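Local coordinates for protein pyridoxamine 5-phosphate-dependent dehydrase (Escherichia coli, PDB 3B8X) that catalyses removal of the C3'-hydroxyl from GDP-4-keto-6-deoxy-D-mannose by a combined transamination and deoxygenation, a step in making the O-antigen sugar L-colitose, at residues K45-K50 / E164-T169; V53-G58 / N62-A67; S91-P96 / L133-L138. The protein carries 1 engineered substitution. All coordinates share one frame; numbering follows the deposited sequence.

Contact 1. Residues K45-K50 / E164-T169. With G4M ([(2R,3S,4R,5R)-5-(2-amino-6-oxo-1,6-dihydro-9H-purin-9-yl)-3,4-dihydroxytetrahydrofuran-2-yl]methyl (2R,3S,4S,5S,6R)-3,4-dihydroxy-5-[({3-hydroxy-2-methyl-5-[(phosphonooxy)methyl]pyridin-4-yl}methyl)amino]-6-methyltetrahydro-2H-pyran-2-yl dihydrogen diphosphate), chain O.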
# COMPACT_ATOMS: atom_id res chain seq x y z
N LYS B 45 -2.56 22.25 8.70
CA LYS B 45 -2.31 23.45 9.49
C LYS B 45 -0.85 23.57 9.92
O LYS B 45 -0.25 24.66 9.83
CB LYS B 45 -3.20 23.45 10.73
CG LYS B 45 -3.02 24.60 11.70
CD LYS B 45 -4.36 24.92 12.37
CE LYS B 45 -4.26 25.07 13.88
NZ LYS B 45 -5.61 25.37 14.46
N THR B 46 -0.31 22.46 10.41
CA THR B 46 1.05 22.45 10.93
C THR B 46 2.05 22.95 9.90
O THR B 46 2.90 23.76 10.23
CB THR B 46 1.46 21.07 11.42
OG1 THR B 46 0.60 20.67 12.49
CG2 THR B 46 2.84 21.15 11.93
N PHE B 47 1.91 22.46 8.67
CA PHE B 47 2.84 22.78 7.58
C PHE B 47 2.47 23.92 6.67
O PHE B 47 3.32 24.41 5.93
CB PHE B 47 3.18 21.52 6.81
CG PHE B 47 3.75 20.45 7.71
CD1 PHE B 47 2.96 19.38 8.09
CD2 PHE B 47 4.98 20.66 8.35
CE1 PHE B 47 3.46 18.45 9.02
CE2 PHE B 47 5.49 19.72 9.23
CZ PHE B 47 4.74 18.61 9.57
N GLY B 48 1.22 24.35 6.74
CA GLY B 48 0.78 25.45 5.92
C GLY B 48 0.33 25.00 4.56
O GLY B 48 0.49 25.73 3.60
N SER B 49 -0.31 23.84 4.45
CA SER B 49 -0.87 23.46 3.14
C SER B 49 -2.41 23.56 3.22
O SER B 49 -2.99 23.52 4.31
CB SER B 49 -0.45 22.04 2.74
OG SER B 49 -0.86 21.15 3.76
N LYS B 50 -3.11 23.66 2.10
CA LYS B 50 -4.55 23.72 2.28
C LYS B 50 -5.06 22.35 2.65
O LYS B 50 -6.03 22.23 3.39
CB LYS B 50 -5.29 24.18 1.03
CG LYS B 50 -4.66 25.40 0.36
CD LYS B 50 -5.30 25.74 -0.98
CE LYS B 50 -6.24 26.95 -0.87
NZ LYS B 50 -7.68 26.55 -0.80
N GLU B 164 12.09 12.66 4.66
CA GLU B 164 13.21 12.68 5.60
C GLU B 164 13.34 14.03 6.23
O GLU B 164 14.19 14.21 7.10
CB GLU B 164 14.56 12.32 4.94
CG GLU B 164 14.50 10.98 4.21
CD GLU B 164 15.79 10.61 3.49
OE1 GLU B 164 16.78 11.35 3.59
OE2 GLU B 164 15.79 9.58 2.78
N SER B 165 12.53 14.99 5.79
CA SER B 165 12.67 16.34 6.31
C SER B 165 11.44 17.00 6.89
O SER B 165 11.26 18.21 6.74
CB SER B 165 13.37 17.27 5.30
OG SER B 165 14.49 16.59 4.73
N MET B 166 10.61 16.23 7.59
CA MET B 166 9.47 16.84 8.26
C MET B 166 10.01 17.94 9.19
O MET B 166 11.03 17.75 9.84
CB MET B 166 8.74 15.82 9.12
CG MET B 166 7.53 16.44 9.78
SD MET B 166 6.55 15.25 10.71
CE MET B 166 5.71 14.35 9.50
N GLY B 167 9.37 19.09 9.25
CA GLY B 167 9.87 20.13 10.14
C GLY B 167 10.98 21.05 9.62
O GLY B 167 11.39 22.00 10.30
N ALA B 168 11.51 20.77 8.45
CA ALA B 168 12.53 21.66 7.92
C ALA B 168 11.80 22.88 7.38
O ALA B 168 10.65 22.78 6.96
CB ALA B 168 13.28 20.99 6.78
N THR B 169 12.50 24.02 7.32
CA THR B 169 11.92 25.22 6.72
C THR B 169 12.96 25.92 5.84
O THR B 169 14.17 25.77 6.05
CB THR B 169 11.51 26.20 7.79
OG1 THR B 169 12.70 26.64 8.49
CG2 THR B 169 10.60 25.50 8.80
OP3 G4M O . 9.39 4.29 5.12
PL G4M O . 8.21 5.03 4.36
OP1 G4M O . 7.43 4.07 3.32
OP2 G4M O . 7.17 5.60 5.44
OP4 G4M O . 8.82 6.35 3.62
C5B G4M O . 9.51 5.92 2.48
C5L G4M O . 10.49 6.97 2.13
C6L G4M O . 10.24 7.80 1.05
N1L G4M O . 11.13 8.70 0.69
C2L G4M O . 12.27 8.87 1.32
C2A G4M O . 13.27 9.89 0.82
C3L G4M O . 12.60 8.12 2.44
O3L G4M O . 13.82 8.30 3.00
C4L G4M O . 11.65 7.15 2.89
C4A G4M O . 11.90 6.32 4.00
N4A G4M O . 13.06 6.38 4.59
C4G G4M O . 13.26 5.62 5.77
C5G G4M O . 14.69 5.16 5.90
C6G G4M O . 15.66 6.32 5.69
O5G G4M O . 14.75 4.77 7.27
C3G G4M O . 12.38 4.37 5.80
O3G G4M O . 11.31 4.61 6.72
C2G G4M O . 13.21 3.16 6.33
O2G G4M O . 12.37 2.07 6.73
C1G G4M O . 14.04 3.57 7.52
O1G G4M O . 15.08 2.59 7.62
P2 G4M O . 15.56 2.12 9.05
O3P G4M O . 15.83 3.40 10.00
O4P G4M O . 17.01 1.41 8.87
OPP G4M O . 14.35 1.17 9.54
P G4M O . 14.70 0.32 10.86
O1P G4M O . 16.03 -0.61 10.88
O2P G4M O . 13.41 -0.61 10.92
O5' G4M O . 14.49 1.22 12.14
C5' G4M O . 15.70 1.86 12.51
C4' G4M O . 15.91 1.59 13.99
O4' G4M O . 14.64 1.72 14.70
C3' G4M O . 16.38 0.14 14.21
O3' G4M O . 17.23 0.15 15.35
C2' G4M O . 15.07 -0.63 14.47
O2' G4M O . 15.35 -1.74 15.32
C1' G4M O . 14.30 0.43 15.26
N9 G4M O . 12.86 0.21 15.20
C8 G4M O . 12.08 0.31 14.08
N7 G4M O . 10.83 0.08 14.43
C4 G4M O . 12.05 -0.06 16.27
C5 G4M O . 10.73 -0.14 15.78
C6 G4M O . 9.65 -0.40 16.71
O6 G4M O . 8.48 -0.48 16.37
N3 G4M O . 12.29 -0.24 17.58
C2 G4M O . 11.29 -0.50 18.41
N1 G4M O . 9.98 -0.58 18.00
N2 G4M O . 11.57 -0.70 19.72

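Contact 2. Residues V53-G58 / N62-A67. With G4M ([(2R,3S,4R,5R)-5-(2-amino-6-oxo-1,6-dihydro-9H-purin-9-yl)-3,4-dihydroxytetrahydrofuran-2-yl]methyl (2R,3S,4S,5S,6R)-3,4-dihydroxy-5-[({3-hydroxy-2-methyl-5-[(phosphonooxy)methyl]pyridin-4-yl}methyl)amino]-6-methyltetrahydro-2H-pyran-2-yl dihydrogen diphosphate), chain O.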
# COMPACT_ATOMS: atom_id res chain seq x y z
N VAL B 53 -3.60 14.49 3.04
CA VAL B 53 -4.20 13.15 2.87
C VAL B 53 -3.26 12.14 3.48
O VAL B 53 -2.20 11.90 2.92
CB VAL B 53 -4.44 12.70 1.43
CG1 VAL B 53 -5.04 11.30 1.45
CG2 VAL B 53 -5.40 13.63 0.66
N MET B 54 -3.67 11.52 4.58
CA MET B 54 -2.87 10.48 5.25
C MET B 54 -2.99 9.12 4.57
O MET B 54 -4.08 8.74 4.16
CB MET B 54 -3.32 10.29 6.66
CG MET B 54 -2.32 9.43 7.48
SD MET B 54 -2.98 9.10 9.15
CE MET B 54 -1.55 8.50 10.08
N VAL B 55 -1.88 8.42 4.45
CA VAL B 55 -1.87 7.14 3.76
C VAL B 55 -1.05 6.15 4.55
O VAL B 55 -0.46 6.47 5.58
CB VAL B 55 -1.34 7.22 2.29
CG1 VAL B 55 -2.38 7.94 1.41
CG2 VAL B 55 -0.03 7.94 2.24
N SER B 56 -1.04 4.93 4.09
CA SER B 56 -0.37 3.89 4.83
C SER B 56 1.12 4.07 5.10
O SER B 56 1.59 3.51 6.08
CB SER B 56 -0.71 2.53 4.20
OG SER B 56 -0.07 2.38 2.92
N SER B 57 1.89 4.76 4.26
CA SER B 57 3.34 4.95 4.50
C SER B 57 3.82 6.08 3.59
O SER B 57 3.07 6.57 2.74
CB SER B 57 4.17 3.68 4.21
OG SER B 57 4.01 3.32 2.84
N GLY B 58 5.04 6.55 3.83
CA GLY B 58 5.59 7.59 2.98
C GLY B 58 5.79 7.00 1.56
O GLY B 58 5.77 7.73 0.58
N ASN B 62 4.19 8.67 -1.90
CA ASN B 62 4.85 8.96 -3.15
C ASN B 62 4.11 8.26 -4.28
O ASN B 62 4.01 8.81 -5.38
CB ASN B 62 6.28 8.41 -3.12
CG ASN B 62 7.27 9.30 -2.43
OD1 ASN B 62 6.97 10.45 -2.13
ND2 ASN B 62 8.48 8.79 -2.20
N LEU B 63 3.62 7.04 -4.04
CA LEU B 63 2.92 6.34 -5.10
C LEU B 63 1.71 7.15 -5.58
O LEU B 63 1.53 7.40 -6.78
CB LEU B 63 2.51 4.93 -4.69
CG LEU B 63 1.78 4.04 -5.69
CD1 LEU B 63 2.63 3.55 -6.82
CD2 LEU B 63 1.23 2.88 -4.89
N LEU B 64 0.92 7.60 -4.62
CA LEU B 64 -0.25 8.44 -4.94
C LEU B 64 0.12 9.78 -5.53
O LEU B 64 -0.66 10.32 -6.33
CB LEU B 64 -1.17 8.63 -3.72
CG LEU B 64 -1.90 7.39 -3.13
CD1 LEU B 64 -3.19 7.67 -2.38
CD2 LEU B 64 -2.17 6.33 -4.15
N MET B 65 1.23 10.37 -5.07
CA MET B 65 1.65 11.67 -5.61
C MET B 65 1.82 11.57 -7.11
O MET B 65 1.27 12.38 -7.87
CB MET B 65 2.93 12.17 -4.94
CG MET B 65 3.36 13.44 -5.52
SD MET B 65 4.72 14.15 -4.56
CE MET B 65 6.07 12.94 -4.71
N ILE B 66 2.57 10.57 -7.57
CA ILE B 66 2.78 10.35 -9.02
C ILE B 66 1.49 9.95 -9.76
O ILE B 66 1.15 10.44 -10.83
CB ILE B 66 3.86 9.24 -9.25
CG1 ILE B 66 5.15 9.66 -8.56
CG2 ILE B 66 4.08 8.98 -10.72
CD1 ILE B 66 5.59 11.07 -8.97
N ALA B 67 0.78 8.99 -9.21
CA ALA B 67 -0.44 8.54 -9.86
C ALA B 67 -1.45 9.64 -10.10
O ALA B 67 -2.10 9.74 -11.16
CB ALA B 67 -1.05 7.46 -9.03
OP3 G4M O . 9.39 4.29 5.12
PL G4M O . 8.21 5.03 4.36
OP1 G4M O . 7.43 4.07 3.32
OP2 G4M O . 7.17 5.60 5.44
OP4 G4M O . 8.82 6.35 3.62
C5B G4M O . 9.51 5.92 2.48
C5L G4M O . 10.49 6.97 2.13
C6L G4M O . 10.24 7.80 1.05
N1L G4M O . 11.13 8.70 0.69
C2L G4M O . 12.27 8.87 1.32
C2A G4M O . 13.27 9.89 0.82
C3L G4M O . 12.60 8.12 2.44
O3L G4M O . 13.82 8.30 3.00
C4L G4M O . 11.65 7.15 2.89
C4A G4M O . 11.90 6.32 4.00
N4A G4M O . 13.06 6.38 4.59
C4G G4M O . 13.26 5.62 5.77
C5G G4M O . 14.69 5.16 5.90
C6G G4M O . 15.66 6.32 5.69
O5G G4M O . 14.75 4.77 7.27
C3G G4M O . 12.38 4.37 5.80
O3G G4M O . 11.31 4.61 6.72
C2G G4M O . 13.21 3.16 6.33
O2G G4M O . 12.37 2.07 6.73
C1G G4M O . 14.04 3.57 7.52
O1G G4M O . 15.08 2.59 7.62
P2 G4M O . 15.56 2.12 9.05
O3P G4M O . 15.83 3.40 10.00
O4P G4M O . 17.01 1.41 8.87
OPP G4M O . 14.35 1.17 9.54
P G4M O . 14.70 0.32 10.86
O1P G4M O . 16.03 -0.61 10.88
O2P G4M O . 13.41 -0.61 10.92
O5' G4M O . 14.49 1.22 12.14
C5' G4M O . 15.70 1.86 12.51
C4' G4M O . 15.91 1.59 13.99
O4' G4M O . 14.64 1.72 14.70
C3' G4M O . 16.38 0.14 14.21
O3' G4M O . 17.23 0.15 15.35
C2' G4M O . 15.07 -0.63 14.47
O2' G4M O . 15.35 -1.74 15.32
C1' G4M O . 14.30 0.43 15.26
N9 G4M O . 12.86 0.21 15.20
C8 G4M O . 12.08 0.31 14.08
N7 G4M O . 10.83 0.08 14.43
C4 G4M O . 12.05 -0.06 16.27
C5 G4M O . 10.73 -0.14 15.78
C6 G4M O . 9.65 -0.40 16.71
O6 G4M O . 8.48 -0.48 16.37
N3 G4M O . 12.29 -0.24 17.58
C2 G4M O . 11.29 -0.50 18.41
N1 G4M O . 9.98 -0.58 18.00
N2 G4M O . 11.57 -0.70 19.72

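Contact 3. Residues S91-P96 / L133-L138. With G4M ([(2R,3S,4R,5R)-5-(2-amino-6-oxo-1,6-dihydro-9H-purin-9-yl)-3,4-dihydroxytetrahydrofuran-2-yl]methyl (2R,3S,4S,5S,6R)-3,4-dihydroxy-5-[({3-hydroxy-2-methyl-5-[(phosphonooxy)methyl]pyridin-4-yl}methyl)amino]-6-methyltetrahydro-2H-pyran-2-yl dihydrogen diphosphate), chain O.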
# COMPACT_ATOMS: atom_id res chain seq x y z
N SER B 91 14.46 4.34 -2.22
CA SER B 91 14.06 3.47 -3.31
C SER B 91 12.68 3.83 -3.85
O SER B 91 12.44 3.93 -5.06
CB SER B 91 14.10 2.02 -2.82
OG SER B 91 13.12 1.80 -1.81
N THR B 92 11.75 4.00 -2.92
CA THR B 92 10.37 4.35 -3.24
C THR B 92 10.15 5.79 -3.69
O THR B 92 9.04 6.16 -4.01
CB THR B 92 9.34 3.87 -2.19
OG1 THR B 92 9.55 4.55 -0.95
CG2 THR B 92 9.38 2.36 -1.99
N THR B 93 11.22 6.59 -3.75
CA THR B 93 11.15 7.88 -4.43
C THR B 93 11.11 7.51 -5.94
O THR B 93 10.31 8.04 -6.74
CB THR B 93 12.40 8.71 -4.23
OG1 THR B 93 12.59 8.92 -2.83
CG2 THR B 93 12.19 10.08 -4.89
N TYR B 94 11.94 6.53 -6.31
CA TYR B 94 12.07 6.09 -7.71
C TYR B 94 11.02 5.15 -8.36
O TYR B 94 10.68 5.28 -9.55
CB TYR B 94 13.45 5.45 -7.86
CG TYR B 94 14.56 6.39 -7.45
CD1 TYR B 94 14.77 7.58 -8.11
CD2 TYR B 94 15.36 6.07 -6.36
CE1 TYR B 94 15.76 8.45 -7.67
CE2 TYR B 94 16.38 6.90 -5.94
CZ TYR B 94 16.59 8.07 -6.62
OH TYR B 94 17.59 8.92 -6.17
N TYR B 95 10.56 4.15 -7.61
CA TYR B 95 9.68 3.12 -8.20
C TYR B 95 8.41 3.62 -8.87
O TYR B 95 8.03 3.13 -9.94
CB TYR B 95 9.41 1.97 -7.23
CG TYR B 95 10.62 1.24 -6.60
CD1 TYR B 95 11.84 1.06 -7.27
CD2 TYR B 95 10.54 0.76 -5.30
CE1 TYR B 95 12.91 0.39 -6.66
CE2 TYR B 95 11.59 0.08 -4.71
CZ TYR B 95 12.77 -0.09 -5.38
OH TYR B 95 13.77 -0.82 -4.76
N PRO B 96 7.67 4.47 -8.16
CA PRO B 96 6.39 4.94 -8.71
C PRO B 96 6.69 5.57 -10.09
O PRO B 96 5.85 5.64 -10.96
CB PRO B 96 5.92 6.02 -7.71
CG PRO B 96 6.65 5.71 -6.42
CD PRO B 96 7.96 5.04 -6.82
N LEU B 133 11.21 16.08 -9.39
CA LEU B 133 10.90 15.46 -8.10
C LEU B 133 12.10 15.69 -7.16
O LEU B 133 13.10 14.97 -7.18
CB LEU B 133 10.61 13.97 -8.27
CG LEU B 133 10.44 13.22 -6.94
CD1 LEU B 133 9.37 13.89 -6.07
CD2 LEU B 133 10.14 11.76 -7.14
N THR B 134 12.02 16.76 -6.39
CA THR B 134 13.05 17.15 -5.46
C THR B 134 12.91 16.23 -4.27
O THR B 134 11.85 15.65 -4.04
CB THR B 134 12.94 18.66 -4.99
OG1 THR B 134 11.72 18.94 -4.25
CG2 THR B 134 13.05 19.59 -6.20
N VAL B 135 13.99 16.07 -3.53
CA VAL B 135 13.98 15.25 -2.33
C VAL B 135 14.84 16.01 -1.32
O VAL B 135 15.97 16.35 -1.64
CB VAL B 135 14.68 13.89 -2.57
CG1 VAL B 135 14.80 13.10 -1.25
CG2 VAL B 135 13.95 13.08 -3.65
N ASN B 136 14.27 16.34 -0.16
CA ASN B 136 15.00 17.08 0.88
C ASN B 136 15.69 16.05 1.75
O ASN B 136 15.06 15.39 2.59
CB ASN B 136 14.05 17.97 1.71
CG ASN B 136 13.31 18.97 0.85
OD1 ASN B 136 13.96 19.73 0.09
ND2 ASN B 136 11.97 18.90 0.86
N LEU B 137 16.98 15.84 1.48
CA LEU B 137 17.71 14.78 2.12
C LEU B 137 18.14 14.99 3.56
O LEU B 137 18.74 16.00 3.92
CB LEU B 137 18.90 14.30 1.26
CG LEU B 137 19.17 12.79 1.32
CD1 LEU B 137 18.21 12.01 0.41
CD2 LEU B 137 20.62 12.49 0.92
N LEU B 138 17.83 13.98 4.35
CA LEU B 138 18.26 13.89 5.73
C LEU B 138 17.84 15.07 6.57
O LEU B 138 18.48 15.37 7.59
CB LEU B 138 19.79 13.78 5.77
CG LEU B 138 20.31 12.52 6.44
CD1 LEU B 138 19.65 11.29 5.83
CD2 LEU B 138 21.84 12.49 6.34
OP3 G4M O . 9.39 4.29 5.12
PL G4M O . 8.21 5.03 4.36
OP1 G4M O . 7.43 4.07 3.32
OP2 G4M O . 7.17 5.60 5.44
OP4 G4M O . 8.82 6.35 3.62
C5B G4M O . 9.51 5.92 2.48
C5L G4M O . 10.49 6.97 2.13
C6L G4M O . 10.24 7.80 1.05
N1L G4M O . 11.13 8.70 0.69
C2L G4M O . 12.27 8.87 1.32
C2A G4M O . 13.27 9.89 0.82
C3L G4M O . 12.60 8.12 2.44
O3L G4M O . 13.82 8.30 3.00
C4L G4M O . 11.65 7.15 2.89
C4A G4M O . 11.90 6.32 4.00
N4A G4M O . 13.06 6.38 4.59
C4G G4M O . 13.26 5.62 5.77
C5G G4M O . 14.69 5.16 5.90
C6G G4M O . 15.66 6.32 5.69
O5G G4M O . 14.75 4.77 7.27
C3G G4M O . 12.38 4.37 5.80
O3G G4M O . 11.31 4.61 6.72
C2G G4M O . 13.21 3.16 6.33
O2G G4M O . 12.37 2.07 6.73
C1G G4M O . 14.04 3.57 7.52
O1G G4M O . 15.08 2.59 7.62
P2 G4M O . 15.56 2.12 9.05
O3P G4M O . 15.83 3.40 10.00
O4P G4M O . 17.01 1.41 8.87
OPP G4M O . 14.35 1.17 9.54
P G4M O . 14.70 0.32 10.86
O1P G4M O . 16.03 -0.61 10.88
O2P G4M O . 13.41 -0.61 10.92
O5' G4M O . 14.49 1.22 12.14
C5' G4M O . 15.70 1.86 12.51
C4' G4M O . 15.91 1.59 13.99
O4' G4M O . 14.64 1.72 14.70
C3' G4M O . 16.38 0.14 14.21
O3' G4M O . 17.23 0.15 15.35
C2' G4M O . 15.07 -0.63 14.47
O2' G4M O . 15.35 -1.74 15.32
C1' G4M O . 14.30 0.43 15.26
N9 G4M O . 12.86 0.21 15.20
C8 G4M O . 12.08 0.31 14.08
N7 G4M O . 10.83 0.08 14.43
C4 G4M O . 12.05 -0.06 16.27
C5 G4M O . 10.73 -0.14 15.78
C6 G4M O . 9.65 -0.40 16.71
O6 G4M O . 8.48 -0.48 16.37
N3 G4M O . 12.29 -0.24 17.58
C2 G4M O . 11.29 -0.50 18.41
N1 G4M O . 9.98 -0.58 18.00
N2 G4M O . 11.57 -0.70 19.72

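Contact 1. Residues K45-K50 / E164-T169
The last turn of helix 34-47 meets a type II beta turn, Ser165 to Ala168, with the backbones closest at Phe47 and Gly167, whose CA atoms lie 7.9 Å apart. The motif joining them is a Met-aromatic contact in the large domain of an aspartate aminotransferase-type fold. Phe47, buried and directed at the turn, brings its far end to Met166: CZ lies 3.5 Å from Met166 CG, while SD is 5.3 Å from the ring centroid and oblique to the ring. Met166 starts with CG anti to the backbone N (chi1 -178°), an extended course that carries its methylenes across the phenyl at about a right angle. An unbranched, pliable thioether suits this slot, where Phe43 and Leu268 also press on it. Gly167 follows with positive phi, as the third residue of a type II turn usually does, and its N sits 3.9 Å from Phe47 CE2. Gly48 likewise takes positive phi, leaving the helix just after Phe47. Just before the turn, Glu164 extends to the bound cofactor-sugar adduct; OE1 accepts a hydrogen bond from Leu138 N. The pyridine hydroxyl O3L is modelled only 2.4 Å from Glu164 OE2, a hydrogen bond so short that its exact length is doubtful.

Contact 2. Residues V53-G58 / N62-A67
Val55 lays its CG1 methyl against CD1 of Leu64, 3.9 Å away, where the end of strand 51-55 faces helix 58-68. The two side chains run past each other in opposite directions and meet at one methyl of each. In Val55, CG1 stands beside the backbone N and anti to the carbonyl carbon (chi1 -71°), which presents this methyl to the helix. A beta-branched residue fits an extended strand, and the longer leucine fits the helix because its branched end can span the gap between the two backbones. Leu211 and Ile214 of helix 205-214 also pack on Leu64, extending the apolar layer.

Nearer the cofactor the contact becomes polar. Asn62 N donates to Gly58 O over 3.1 Å, a routine first-turn helical bond with an angle of 159° at the hydrogen. Gly58 N, at the start of the same helix, donates to phosphate oxygen OP2 of the bound adduct at 2.8 Å. With no side chain, Gly58 lets the phosphate ester oxygen OP4 come close to the backbone. Ser57 is the N-cap, its hydroxyl capping a backbone N in the first turn, and its CB lies 3.4 Å from phosphate oxygen OP1. The partial positive charge of the helix start would be expected to stabilise the phosphate.

The amide of Asn62 is fixed from several directions: OD1 is bonded to Thr183, and ND2 to Asp161 and to Thr92 O. Held this way, ND2 comes within 3.8 Å of C6L on the pyridine ring. Together these features make a phosphate-binding cup at a helix N-terminus, the arrangement that anchors the cofactor phosphate in fold-type I pyridoxal phosphate enzymes.

Contact 3. Residues S91-P96 / L133-L138
Thr93 turns its methyl toward strand 129-135 and its hydroxyl toward the cofactor, so one residue serves both the packing on the sheet and the site. OG1 stands beside the backbone N (chi1 -59°), which leaves CG2 anti to it and facing Leu133 and Val135. Both partners cross the threonine obliquely. Leu133 reaches it with CD2, 3.5 Å from Thr93 CG2, which is tighter than usual for two carbons; Val135 brings CG2 to 3.7 Å from the same methyl. One methyl thus meets two residues that point to the same side of the strand, as alternate positions do, while Thr134 between them is directed away.

A small branched residue suits position 93: threonine supplies a methyl for Leu133 and Val135 and a hydroxyl for the polar site in little volume. Thr93 OG1 is hydrogen-bonded to Asp161 and lies 3.8 Å from N1L of the pyridine ring. Val135, with CG1 anti to its own N (chi1 174°), sends that other methyl to 4.1 Å from the ring methyl C2A of the adduct. Thr92 OG1, bonded to Ser59, lies 3.7 Å from C5B. Ser91 and Tyr95 bond to His217 O of the second subunit, so the helix also borders the dimer interface. A helix laid on a parallel strand of the central sheet, with the cofactor ring at its start, is the alpha/beta architecture of the fold-type I aminotransferase large domain.

Along the chain, contact 1 encloses the other two: its segments bracket contact 2, formed by neighbouring segments, and then contact 3, which follows. Contacts 2 and 3 have centres about 12 Å apart and reach the same mixed sheet, through the edge strand 51-55 and the interior strand 129-135; they meet where helices 58-68 and 91-99 adjoin. The centre of contact 1 lies about 16 Å from that of contact 2 and about 17 Å from that of contact 3, which it touches through Ser165 and Asn136. All three reach the cofactor adduct, contact 1 at its ring hydroxyl, contact 2 at its phosphate, contact 3 beside its ring, so elements distant in sequence form one active site, completed by the second subunit.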